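PDB 3SCY: hypothetical bacterial 6-phosphogluconolactonase from Bacteroides fragilis, which probably hydrolyses 6-phosphogluconolactone, as a putative lactonase built as a seven-bladed beta-propeller. Local coordinates for residues Thr20-Asn25 with Glu48-Ser53; Leu321-Asp326 with Asp352-Leu357; Val67-Lys72 with Gly99-Tyr104; Gln74-Ala79 with Leu92-Thr97; Thr15-Thr20 with Ser53-Ser58. All coordinates share one frame; numbering follows the deposited sequence. Where two conformers were deposited one is given.

The five contacts lie on neighbouring blades of a seven-bladed beta-propeller. Contacts 1 and 5 share Thr-20 and Ser-53 and join the sheet holding strands 13-20 and 354-360 to the next sheet, which begins with strand 55-57; contact 1 is nested inside the loop that contact 5 closes. Contact 4 pairs the two last strands of that second sheet and is nested within contact 3, which reaches on to strand 102-107; their centres are about 10 Å apart. Contact 2, last along the chain, meets the first sheet from the other side, at strand 354-360, which pairs with strand 13-20 and so closes the ring. Contacts 2 and 4 are farthest apart, about 22 Å between centres.

Contact 1: Thr20-Asn25 with Glu48-Ser53; sequences TYTSGN and EVANPS
Thr-22 and Asn-51 are tied by a reciprocal pair of hydrogen bonds. The backbone N of Thr-22 donates to OD1 of Asn-51 at 2.9 Å, with a nearly straight N-H...O angle of 171° and an approach almost in line with the C=O bond. In return, the backbone N of Asn-51 donates to OG1 of Thr-22, also at 2.9 Å. The Thr-22 hydroxyl reaches that N-H because chi1 of 53° sets OG1 between its own backbone N and carbonyl carbon. A water also donates to OD1 of Asn-51, at 2.6 Å, and makes a weak link to OG of Ser-23. A third bond, from Thr-20 N to Pro-52 O, is weak and bent; Pro-52 centres an inverse gamma turn.

Van der Waals contacts flank these bonds. The amide of Asn-51 comes to the edge of the Tyr-21 ring, the two planes 73° apart, with OD1 3.7 Å from CD1 of Tyr-21. CB of Ser-53 lies 3.6 Å from CE1 of Tyr-21, while CG2 of Thr-22 rests near the carbonyl oxygen of Val-49.

Glu-69 gathers the neighbouring polar ends, its OE1 bonding both Tyr-21 OH and Ser-53 OG and its backbone O accepting from Asn-51 ND2. The contact thus joins the loop between strands 13-20 and 28-35 to the connection from strand 41-48 to strand 55-57, beside strand 63-68.

Contact 2: Leu321-Asp326 with Asp352-Leu357; sequences LVACRD and DKPVCL
Leu-357 and Ala-323 meet where two consecutive blades of the beta-propeller pack together, strand 321-324 facing strand 354-357 across the interface between their sheets. The segment axes approach to 5.6 Å and run at 150°, yet no direct hydrogen bond links them, which marks packing between sheets and not strand pairing. Leu-357 points toward the other strand and lays CD1 beside the backbone of Leu-321, 3.5 Å from its carbonyl O and 3.9 Å from its CB. Ala-323 directs its methyl back the other way: CB of Ala-323 lies 3.5 Å from Pro-354 O and also touches CB of Pro-354 and CG of Leu-357.

Toward the loop, Arg-325 and Val-355 slant across one another. With CG of Arg-325 anti to the backbone N (chi1 -172°), its aliphatic part passes CG1 of Val-355, 3.7 Å from CG. A bend at chi3 then brings the guanidinium back to Asp-326, whose OD1 receives NE and NH2 side-on, NE at 2.8 Å and both bonds close to the guanidinium plane. Two nitrogens bound to one oxygen restrict the rotation of the guanidinium.

The CA-H of Lys-353 points at the carbonyl O of Arg-325, 3.5 Å from CA, with an angle of 159° at the hydrogen.

Contact 3: Val67-Lys72 with Gly99-Tyr104; sequences VNEFSK and GADPCY
The ends of two blade strands meet here, strand 63-68 running into a loop over the start of strand 102-107, and Phe-70 and Asp-101 make the main polar link. The backbone N of Asp-101 donates to the carbonyl O of Phe-70 at 2.8 Å. Ser-71 reaches the Asp-101 carboxylate through a water that lies 2.7 Å from its OG and donates to OD1 of Asp-101. The other oxygen, OD2 of Asp-101, bonds Ser-118 OG.

Pro-102 fills the angle between the two segments. Its CG lies 3.4 Å from the carbonyl O of Asn-68, and its CB packs against CG1 of Val-67 at 3.9 Å. Strands 63-68 and 102-107 belong to successive four-stranded sheets of the seven-bladed propeller, and the end-to-end directions of the touching parts differ by 149°. The carbonyl O of Pro-102 is buried against aliphatic carbons and has no polar partner in the model; CG of Glu-69 lies 3.2 Å from Pro-102 O, and CG2 of Val-67 is also close.

Glu-69 is extended: chi1 of -167° swings CG away from the backbone N and carries the carboxylate past Asp-101. The carboxylate planes stand 81° apart, and OE2 of Glu-69 comes within 4.0 Å of OD1 of Asp-101, an approach of like charges. With OE1 held by Tyr-21 OH and Ser-53 OG, Glu-69 borders a bound unidentified molecule, probably from the crystallisation liquor, which may mark a pocket.

Contact 4: Gln74-Ala79 with Leu92-Thr97; sequences QAAVSA and LNTQKT
Val-77 and Gln-95 form a hydrogen-bonded antiparallel pair, each backbone N donating to the other's carbonyl O at 2.9 Å. The next hydrogen-bonded pair, Ala-79 with Asn-93, is uneven: Ala-79 N gives Asn-93 O a straight bond (175°), whereas the return from Asn-93 N is weak. Ala-79 O takes a stronger bond from Leu-92 N, at 2.8 Å, since Leu-92 and Asn-93 both face Ala-79 in a classic beta bulge. At the other end, Thr-97 N donates to Ala-75 O at 3.1 Å.

Between these pairs, at the non-hydrogen-bonded positions, CA of Thr-94 comes 3.2 Å from Val-77 O in a CA-H...O contact. The two strands, 163° apart in direction, make the beta hairpin 76-83/88-96, with strand 88-96 an edge strand of its four-stranded propeller blade.

Side chains add to the backbone ladder near Thr-97. Its chi1 of 55° turns OG1 of Thr-97 to CB of Ala-75, 3.3 Å away, while CG2 of Thr-97 and CG2 of Val-77 meet at 4.0 Å, their side chains crossing at about a right angle. Outside the hairpin, Gly-99 O bonds Thr-97 OG1, backbone bonds tie Ala-76 to Asn-68 and Ser-78 to Ser-66, and Leu-133 O accepts from the side-chain amides of Asn-93 and Gln-95.

Contact 5: Thr15-Thr20 with Ser53-Ser58; sequences TMLVGT and SYLIPS
Ser-53 opens the second segment beside Thr-20, their CA atoms 5.0 Å apart. The backbone N of Ser-53 stands 3.7 Å from Thr-20 O, a spacing of contact and not of bonding, while its hydroxyl turns to Glu-69. Next along the chain, Tyr-54 directs its side chain away from strand 15-20 and stacks its ring on Tyr-104 of the following blade.

Leu-55, together with Leu-17, makes the main apolar contact. Its CG sits between the backbone N and the carbonyl carbon (chi1 50°), and the two methyls divide the partner strand between them. CD1 of Leu-55 meets CB of Leu-17 at 3.6 Å and also lies 4.0 Å from CD1 of the same leucine, the two side chains slanting past one another. CD2 of Leu-55 reaches the backbone of Gly-19, 3.9 Å from its N, where no side chain intervenes.

Ile-56 faces the other way, and Pro-57 returns to the interface with CB 4.3 Å from CD1 of Leu-17. No hydrogen bond crosses between the segments, and their axes approach no closer than 8.1 Å, with N-to-C directions 160° apart. This is apolar packing between two sheets: strand 13-20 of one blade faces strand 55-57 of the next, the face-to-face contact of adjacent blades in a beta-propeller.

Contact 1: Thr20-Asn25 with Glu48-Ser53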
# COMPACT_ATOMS: atom_id res chain seq x y z
N THR A 20 2.58 -4.47 11.42
CA THR A 20 1.53 -4.54 12.44
C THR A 20 1.36 -3.26 13.22
O THR A 20 2.16 -2.34 13.10
CB THR A 20 1.93 -5.61 13.49
OG1 THR A 20 3.06 -5.14 14.25
CG2 THR A 20 2.23 -6.99 12.87
N TYR A 21 0.32 -3.22 14.06
CA TYR A 21 0.20 -2.21 15.11
C TYR A 21 0.72 -2.88 16.38
O TYR A 21 0.46 -4.06 16.61
CB TYR A 21 -1.22 -1.70 15.27
CG TYR A 21 -1.60 -0.72 14.19
CD1 TYR A 21 -1.00 0.53 14.11
CD2 TYR A 21 -2.53 -1.06 13.21
CE1 TYR A 21 -1.35 1.44 13.12
CE2 TYR A 21 -2.91 -0.15 12.23
CZ TYR A 21 -2.29 1.09 12.17
OH TYR A 21 -2.65 1.97 11.17
N THR A 22 1.50 -2.14 17.18
CA THR A 22 2.15 -2.72 18.35
C THR A 22 1.49 -2.31 19.69
O THR A 22 2.13 -2.50 20.72
CB THR A 22 3.64 -2.36 18.33
OG1 THR A 22 3.80 -0.94 18.19
CG2 THR A 22 4.38 -3.04 17.19
N SER A 23 0.21 -1.84 19.68
CA SER A 23 -0.54 -1.48 20.92
C SER A 23 -0.84 -2.71 21.76
O SER A 23 -1.15 -2.57 22.95
CB SER A 23 -1.84 -0.75 20.60
OG SER A 23 -2.57 -1.37 19.54
N GLY A 24 -0.77 -3.90 21.15
CA GLY A 24 -1.01 -5.17 21.83
C GLY A 24 0.28 -5.93 22.06
O GLY A 24 1.27 -5.35 22.52
N ASN A 25 0.29 -7.22 21.68
CA ASN A 25 1.41 -8.15 21.87
C ASN A 25 2.40 -8.18 20.70
O ASN A 25 3.42 -8.87 20.82
CB ASN A 25 0.89 -9.57 22.11
CG ASN A 25 0.24 -9.79 23.45
OD1 ASN A 25 0.66 -9.25 24.48
ND2 ASN A 25 -0.77 -10.64 23.47
N GLU A 48 11.80 -5.79 16.53
CA GLU A 48 11.14 -4.89 17.47
C GLU A 48 11.16 -3.50 16.87
O GLU A 48 12.23 -2.90 16.70
CB GLU A 48 11.79 -4.94 18.85
CG GLU A 48 11.42 -6.20 19.60
CD GLU A 48 11.36 -6.13 21.11
OE1 GLU A 48 11.30 -5.01 21.67
OE2 GLU A 48 11.33 -7.21 21.74
N VAL A 49 9.97 -3.03 16.49
CA VAL A 49 9.73 -1.74 15.81
C VAL A 49 8.36 -1.24 16.24
O VAL A 49 7.43 -2.03 16.22
CB VAL A 49 9.77 -1.85 14.26
CG1 VAL A 49 9.98 -0.48 13.62
CG2 VAL A 49 10.82 -2.83 13.76
N ALA A 50 8.22 0.04 16.58
CA ALA A 50 6.92 0.56 17.00
C ALA A 50 6.03 0.95 15.83
O ALA A 50 6.48 1.63 14.91
CB ALA A 50 7.14 1.75 17.90
N ASN A 51 4.76 0.46 15.85
CA ASN A 51 3.72 0.71 14.85
C ASN A 51 4.26 0.74 13.40
O ASN A 51 4.04 1.73 12.67
CB ASN A 51 2.95 1.98 15.14
CG ASN A 51 2.01 1.83 16.29
OD1 ASN A 51 1.62 0.72 16.65
ND2 ASN A 51 1.80 2.91 17.01
N PRO A 52 4.91 -0.35 12.94
CA PRO A 52 5.34 -0.41 11.53
C PRO A 52 4.14 -0.82 10.65
O PRO A 52 4.06 -1.95 10.14
CB PRO A 52 6.43 -1.47 11.57
CG PRO A 52 5.98 -2.43 12.64
CD PRO A 52 5.24 -1.60 13.67
N SER A 53 3.14 0.09 10.54
CA SER A 53 1.88 -0.26 9.88
C SER A 53 1.96 -0.35 8.35
O SER A 53 1.04 -0.86 7.71
CB SER A 53 0.78 0.71 10.28
OG SER A 53 1.12 1.98 9.76
O HOH W 1 -0.56 0.55 18.10

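Contact 2: Leu321-Asp326 with Asp352-Leu357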
# COMPACT_ATOMS: atom_id res chain seq x y z
N LEU A 321 -3.60 -13.27 -0.09
CA LEU A 321 -3.42 -13.29 1.35
C LEU A 321 -3.99 -12.06 1.98
O LEU A 321 -3.68 -10.95 1.52
CB LEU A 321 -1.92 -13.39 1.71
CG LEU A 321 -1.18 -14.67 1.31
CD1 LEU A 321 -0.85 -14.71 -0.17
CD2 LEU A 321 0.16 -14.75 2.04
N VAL A 322 -4.86 -12.24 2.99
CA VAL A 322 -5.56 -11.13 3.64
C VAL A 322 -5.12 -10.94 5.09
O VAL A 322 -5.31 -11.84 5.91
CB VAL A 322 -7.09 -11.32 3.61
CG1 VAL A 322 -7.80 -10.11 4.21
CG2 VAL A 322 -7.57 -11.57 2.18
N ALA A 323 -4.58 -9.76 5.41
CA ALA A 323 -4.24 -9.42 6.79
C ALA A 323 -5.52 -8.98 7.50
O ALA A 323 -6.15 -8.01 7.06
CB ALA A 323 -3.20 -8.30 6.81
N CYS A 324 -5.92 -9.69 8.56
CA CYS A 324 -7.15 -9.36 9.29
C CYS A 324 -6.72 -8.84 10.64
O CYS A 324 -6.36 -9.62 11.52
CB CYS A 324 -8.06 -10.58 9.39
SG CYS A 324 -8.54 -11.28 7.79
N ARG A 325 -6.71 -7.52 10.79
CA ARG A 325 -6.19 -6.86 11.98
C ARG A 325 -6.90 -7.32 13.25
O ARG A 325 -6.23 -7.56 14.25
CB ARG A 325 -6.33 -5.35 11.85
CG ARG A 325 -5.63 -4.56 12.98
CD ARG A 325 -6.14 -3.13 13.04
NE ARG A 325 -7.51 -3.05 13.53
CZ ARG A 325 -8.20 -1.92 13.70
NH1 ARG A 325 -7.64 -0.75 13.41
NH2 ARG A 325 -9.45 -1.96 14.14
N ASP A 326 -8.24 -7.41 13.21
CA ASP A 326 -8.97 -7.71 14.43
C ASP A 326 -9.08 -9.20 14.77
O ASP A 326 -9.34 -9.53 15.93
CB ASP A 326 -10.35 -7.05 14.37
CG ASP A 326 -10.28 -5.53 14.36
OD1 ASP A 326 -9.20 -4.97 14.66
OD2 ASP A 326 -11.31 -4.89 14.10
N ASP A 352 -0.30 -10.80 15.64
CA ASP A 352 -1.15 -9.80 16.28
C ASP A 352 -1.23 -8.55 15.43
O ASP A 352 -0.19 -8.02 15.00
CB ASP A 352 -0.70 -9.45 17.72
CG ASP A 352 -1.82 -8.94 18.62
OD1 ASP A 352 -2.78 -9.70 18.86
OD2 ASP A 352 -1.73 -7.79 19.11
N LYS A 353 -2.46 -8.10 15.15
CA LYS A 353 -2.78 -6.86 14.42
C LYS A 353 -1.99 -6.70 13.11
O LYS A 353 -1.36 -5.64 12.91
CB LYS A 353 -2.58 -5.63 15.34
CG LYS A 353 -3.43 -5.72 16.60
CD LYS A 353 -3.47 -4.42 17.37
CE LYS A 353 -4.37 -4.54 18.59
NZ LYS A 353 -3.89 -5.58 19.54
N PRO A 354 -2.02 -7.70 12.19
CA PRO A 354 -1.30 -7.55 10.92
C PRO A 354 -2.01 -6.55 10.04
O PRO A 354 -3.25 -6.62 9.91
CB PRO A 354 -1.33 -8.95 10.31
CG PRO A 354 -2.63 -9.56 10.85
CD PRO A 354 -2.75 -9.00 12.26
N VAL A 355 -1.24 -5.62 9.44
CA VAL A 355 -1.84 -4.57 8.60
C VAL A 355 -1.03 -4.28 7.32
O VAL A 355 -1.40 -3.37 6.59
CB VAL A 355 -2.08 -3.25 9.41
CG1 VAL A 355 -3.16 -3.42 10.48
CG2 VAL A 355 -0.79 -2.72 10.05
N CYS A 356 0.06 -5.02 7.04
CA CYS A 356 0.80 -4.76 5.81
C CYS A 356 1.52 -6.00 5.41
O CYS A 356 2.26 -6.53 6.22
CB CYS A 356 1.76 -3.59 5.95
SG CYS A 356 2.60 -3.18 4.40
N LEU A 357 1.31 -6.47 4.18
CA LEU A 357 1.96 -7.64 3.63
C LEU A 357 2.77 -7.26 2.43
O LEU A 357 2.25 -6.56 1.54
CB LEU A 357 0.93 -8.71 3.22
CG LEU A 357 -0.12 -9.09 4.28
CD1 LEU A 357 -1.10 -10.12 3.71
CD2 LEU A 357 0.54 -9.63 5.53
O HOH W 2 -5.28 -5.56 8.14

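Contact 3: Val67-Lys72 with Gly99-Tyr104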
# COMPACT_ATOMS: atom_id res chain seq x y z
N VAL A 67 7.19 2.70 8.13
CA VAL A 67 6.75 3.88 8.85
C VAL A 67 6.80 3.49 10.33
O VAL A 67 6.95 2.30 10.67
CB VAL A 67 5.32 4.34 8.47
CG1 VAL A 67 5.24 4.71 6.99
CG2 VAL A 67 4.26 3.30 8.87
N ASN A 68 6.71 4.50 11.21
CA ASN A 68 6.47 4.36 12.65
C ASN A 68 5.26 5.24 12.85
O ASN A 68 5.40 6.47 12.91
CB ASN A 68 7.69 4.74 13.50
CG ASN A 68 8.90 3.89 13.18
OD1 ASN A 68 8.98 2.72 13.57
ND2 ASN A 68 9.82 4.42 12.40
N GLU A 69 4.06 4.64 12.82
CA GLU A 69 2.83 5.41 12.80
C GLU A 69 2.40 5.89 14.18
O GLU A 69 1.77 5.16 14.93
CB GLU A 69 1.70 4.65 12.08
CG GLU A 69 0.52 5.55 11.77
CD GLU A 69 -0.73 4.86 11.29
OE1 GLU A 69 -0.67 3.67 10.91
OE2 GLU A 69 -1.79 5.53 11.24
N PHE A 70 2.77 7.14 14.47
CA PHE A 70 2.47 7.83 15.70
C PHE A 70 1.89 9.19 15.41
O PHE A 70 2.27 9.82 14.41
CB PHE A 70 3.73 7.96 16.56
CG PHE A 70 4.08 6.63 17.17
CD1 PHE A 70 3.41 6.19 18.31
CD2 PHE A 70 5.03 5.81 16.60
CE1 PHE A 70 3.72 4.95 18.88
CE2 PHE A 70 5.31 4.56 17.13
CZ PHE A 70 4.67 4.14 18.28
N SER A 71 0.95 9.62 16.30
CA SER A 71 0.13 10.83 16.23
C SER A 71 0.88 12.10 16.62
O SER A 71 0.40 13.19 16.32
CB SER A 71 -1.10 10.69 17.12
OG SER A 71 -1.91 9.60 16.70
N LYS A 72 2.02 11.97 17.31
CA LYS A 72 2.80 13.12 17.74
C LYS A 72 4.25 13.00 17.25
O LYS A 72 4.48 12.48 16.16
CB LYS A 72 2.72 13.31 19.27
N GLY A 99 5.40 15.00 10.42
CA GLY A 99 4.04 14.89 9.94
C GLY A 99 3.44 13.67 10.59
O GLY A 99 3.98 12.57 10.47
N ALA A 100 2.37 13.87 11.35
CA ALA A 100 1.76 12.82 12.14
C ALA A 100 1.13 11.72 11.32
O ALA A 100 0.59 11.95 10.24
CB ALA A 100 0.73 13.41 13.07
N ASP A 101 1.21 10.51 11.88
CA ASP A 101 0.65 9.25 11.39
C ASP A 101 1.07 8.88 9.95
O ASP A 101 0.22 8.63 9.08
CB ASP A 101 -0.87 9.20 11.56
CG ASP A 101 -1.28 9.10 13.02
OD1 ASP A 101 -0.57 8.41 13.80
OD2 ASP A 101 -2.28 9.72 13.40
N PRO A 102 2.39 8.73 9.70
CA PRO A 102 2.84 8.24 8.39
C PRO A 102 2.23 6.86 8.20
O PRO A 102 2.30 6.04 9.11
CB PRO A 102 4.37 8.25 8.50
CG PRO A 102 4.63 8.11 10.00
CD PRO A 102 3.53 8.91 10.64
N CYS A 103 1.53 6.63 7.06
CA CYS A 103 0.76 5.39 6.92
C CYS A 103 1.00 4.68 5.60
O CYS A 103 0.36 3.65 5.33
CB CYS A 103 -0.73 5.72 7.08
SG CYS A 103 -1.37 6.79 5.76
N TYR A 104 1.88 5.21 4.78
CA TYR A 104 2.23 4.65 3.48
C TYR A 104 3.58 5.17 3.09
O TYR A 104 3.91 6.31 3.46
CB TYR A 104 1.21 5.07 2.39
CG TYR A 104 1.20 4.15 1.18
CD1 TYR A 104 2.08 4.36 0.11
CD2 TYR A 104 0.25 3.15 1.05
CE1 TYR A 104 2.06 3.54 -1.02
CE2 TYR A 104 0.19 2.35 -0.10
CZ TYR A 104 1.11 2.54 -1.12
OH TYR A 104 1.01 1.77 -2.26
O HOH W 3 -1.56 7.02 15.88

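Contact 4: Gln74-Ala79 with Leu92-Thr97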
# COMPACT_ATOMS: atom_id res chain seq x y z
N GLN A 74 6.79 11.11 17.76
CA GLN A 74 7.42 9.81 17.50
C GLN A 74 7.22 9.39 16.03
O GLN A 74 7.72 8.33 15.63
CB GLN A 74 6.86 8.73 18.43
CG GLN A 74 7.19 8.90 19.91
CD GLN A 74 6.46 7.86 20.74
OE1 GLN A 74 5.22 7.87 20.86
NE2 GLN A 74 7.21 6.94 21.32
N ALA A 75 6.46 10.17 15.24
CA ALA A 75 6.21 9.84 13.82
C ALA A 75 7.52 9.80 13.04
O ALA A 75 8.29 10.76 13.06
CB ALA A 75 5.25 10.84 13.20
N ALA A 76 7.81 8.65 12.39
CA ALA A 76 9.10 8.47 11.78
C ALA A 76 9.10 7.40 10.70
O ALA A 76 8.06 6.79 10.42
CB ALA A 76 10.11 8.07 12.88
N VAL A 77 10.28 7.20 10.10
CA VAL A 77 10.56 6.11 9.16
C VAL A 77 11.79 5.40 9.66
O VAL A 77 12.75 6.06 10.06
CB VAL A 77 10.71 6.57 7.70
CG1 VAL A 77 11.10 5.40 6.78
CG2 VAL A 77 9.41 7.19 7.22
N SER A 78 11.78 4.06 9.63
CA SER A 78 12.92 3.25 10.02
C SER A 78 13.49 2.57 8.79
O SER A 78 12.71 2.11 7.96
CB SER A 78 12.48 2.19 11.04
OG SER A 78 11.96 2.79 12.21
N ALA A 79 14.81 2.50 8.70
CA ALA A 79 15.52 1.84 7.61
C ALA A 79 16.24 0.64 8.14
O ALA A 79 16.93 0.75 9.16
CB ALA A 79 16.51 2.81 6.98
N LEU A 92 19.15 0.20 10.71
CA LEU A 92 20.26 1.06 10.35
C LEU A 92 20.08 2.39 11.04
O LEU A 92 21.00 2.87 11.71
CB LEU A 92 20.35 1.25 8.83
CG LEU A 92 20.52 -0.02 7.98
CD1 LEU A 92 20.61 0.36 6.50
CD2 LEU A 92 21.75 -0.82 8.37
N ASN A 93 18.89 3.01 10.87
CA ASN A 93 18.57 4.27 11.52
C ASN A 93 17.10 4.60 11.37
O ASN A 93 16.36 3.87 10.71
CB ASN A 93 19.46 5.43 11.03
CG ASN A 93 19.14 5.98 9.66
OD1 ASN A 93 18.54 5.31 8.81
ND2 ASN A 93 19.49 7.24 9.45
N THR A 94 16.69 5.71 12.00
CA THR A 94 15.33 6.23 11.99
C THR A 94 15.40 7.73 11.75
O THR A 94 16.38 8.37 12.17
CB THR A 94 14.64 5.88 13.34
OG1 THR A 94 14.86 4.51 13.67
CG2 THR A 94 13.15 6.18 13.36
N GLN A 95 14.38 8.29 11.09
CA GLN A 95 14.31 9.73 10.87
C GLN A 95 12.87 10.18 11.07
O GLN A 95 11.96 9.47 10.65
CB GLN A 95 14.84 10.16 9.49
CG GLN A 95 16.31 9.83 9.19
CD GLN A 95 17.30 10.74 9.88
OE1 GLN A 95 16.96 11.59 10.72
NE2 GLN A 95 18.57 10.57 9.54
N LYS A 96 12.67 11.36 11.63
CA LYS A 96 11.33 11.89 11.91
C LYS A 96 10.66 12.41 10.64
O LYS A 96 11.32 13.01 9.79
CB LYS A 96 11.43 13.00 12.98
CG LYS A 96 12.04 12.53 14.30
CD LYS A 96 11.18 11.49 15.06
CE LYS A 96 11.64 11.27 16.49
NZ LYS A 96 12.92 10.52 16.57
N THR A 97 9.35 12.17 10.50
CA THR A 97 8.62 12.63 9.33
C THR A 97 8.21 14.08 9.46
O THR A 97 7.90 14.70 8.45
CB THR A 97 7.36 11.80 9.13
OG1 THR A 97 6.58 11.83 10.32
CG2 THR A 97 7.66 10.40 8.74

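Contact 5: Thr15-Thr20 with Ser53-Ser58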
# COMPACT_ATOMS: atom_id res chain seq x y z
N THR A 15 9.70 -14.60 0.41
CA THR A 15 9.91 -14.07 1.76
C THR A 15 8.86 -13.00 1.95
O THR A 15 8.77 -12.09 1.15
CB THR A 15 11.33 -13.58 2.01
OG1 THR A 15 12.18 -14.69 1.80
CG2 THR A 15 11.52 -13.13 3.47
N MSE A 16 8.08 -13.12 3.01
CA MSE A 16 7.00 -12.20 3.29
C MSE A 16 7.33 -11.35 4.53
O MSE A 16 7.74 -11.89 5.56
CB MSE A 16 5.69 -12.96 3.50
CG MSE A 16 4.50 -12.04 3.81
SE MSE A 16 2.83 -13.00 3.78
CE MSE A 16 2.98 -13.84 5.27
N LEU A 17 7.09 -10.06 4.42
CA LEU A 17 7.22 -9.08 5.48
C LEU A 17 5.83 -8.76 5.97
O LEU A 17 4.92 -8.53 5.16
CB LEU A 17 7.89 -7.81 4.94
CG LEU A 17 9.32 -7.96 4.41
CD1 LEU A 17 9.66 -6.79 3.45
CD2 LEU A 17 10.33 -7.83 5.57
N VAL A 18 5.65 -8.71 7.29
CA VAL A 18 4.35 -8.39 7.88
C VAL A 18 4.51 -7.22 8.83
O VAL A 18 5.19 -7.35 9.86
CB VAL A 18 3.73 -9.59 8.60
CG1 VAL A 18 2.37 -9.22 9.22
CG2 VAL A 18 3.59 -10.79 7.65
N GLY A 19 3.86 -6.11 8.49
CA GLY A 19 3.77 -4.94 9.36
C GLY A 19 2.53 -5.07 10.24
O GLY A 19 1.55 -5.72 9.86
N THR A 20 2.58 -4.47 11.42
CA THR A 20 1.53 -4.54 12.44
C THR A 20 1.36 -3.26 13.22
O THR A 20 2.16 -2.34 13.10
CB THR A 20 1.93 -5.61 13.49
OG1 THR A 20 3.06 -5.14 14.25
CG2 THR A 20 2.23 -6.99 12.87
N SER A 53 3.14 0.09 10.54
CA SER A 53 1.88 -0.26 9.88
C SER A 53 1.96 -0.35 8.35
O SER A 53 1.04 -0.86 7.71
CB SER A 53 0.78 0.71 10.28
OG SER A 53 1.12 1.98 9.76
N TYR A 54 3.05 0.15 7.79
CA TYR A 54 3.31 0.04 6.37
C TYR A 54 4.79 -0.06 6.20
O TYR A 54 5.56 0.61 6.90
CB TYR A 54 2.71 1.22 5.55
CG TYR A 54 2.29 0.78 4.16
CD1 TYR A 54 1.03 0.21 3.95
CD2 TYR A 54 3.18 0.81 3.09
CE1 TYR A 54 0.69 -0.34 2.72
CE2 TYR A 54 2.83 0.28 1.84
CZ TYR A 54 1.58 -0.30 1.67
OH TYR A 54 1.19 -0.85 0.47
N LEU A 55 5.21 -0.89 5.27
CA LEU A 55 6.62 -1.08 4.99
C LEU A 55 6.80 -1.47 3.53
O LEU A 55 5.87 -1.94 2.87
CB LEU A 55 7.25 -2.14 5.93
CG LEU A 55 6.53 -3.49 6.06
CD1 LEU A 55 6.83 -4.40 4.90
CD2 LEU A 55 7.02 -4.22 7.30
N ILE A 56 8.02 -1.29 3.07
CA ILE A 56 8.39 -1.65 1.71
C ILE A 56 9.78 -2.17 1.65
O ILE A 56 10.66 -1.65 2.32
CB ILE A 56 8.24 -0.42 0.73
CG1 ILE A 56 9.08 0.80 1.15
CG2 ILE A 56 6.76 -0.08 0.42
CD1 ILE A 56 9.29 1.77 -0.03
N PRO A 57 10.03 -3.14 0.76
CA PRO A 57 11.41 -3.52 0.50
C PRO A 57 12.00 -2.60 -0.57
O PRO A 57 11.25 -2.04 -1.39
CB PRO A 57 11.29 -4.93 -0.05
CG PRO A 57 9.92 -4.93 -0.76
CD PRO A 57 9.06 -3.90 -0.07
N SER A 58 13.32 -2.46 -0.61
CA SER A 58 13.93 -1.77 -1.72
C SER A 58 13.77 -2.71 -2.95
O SER A 58 13.51 -3.92 -2.79
CB SER A 58 15.39 -1.47 -1.42
OG SER A 58 16.08 -2.69 -1.18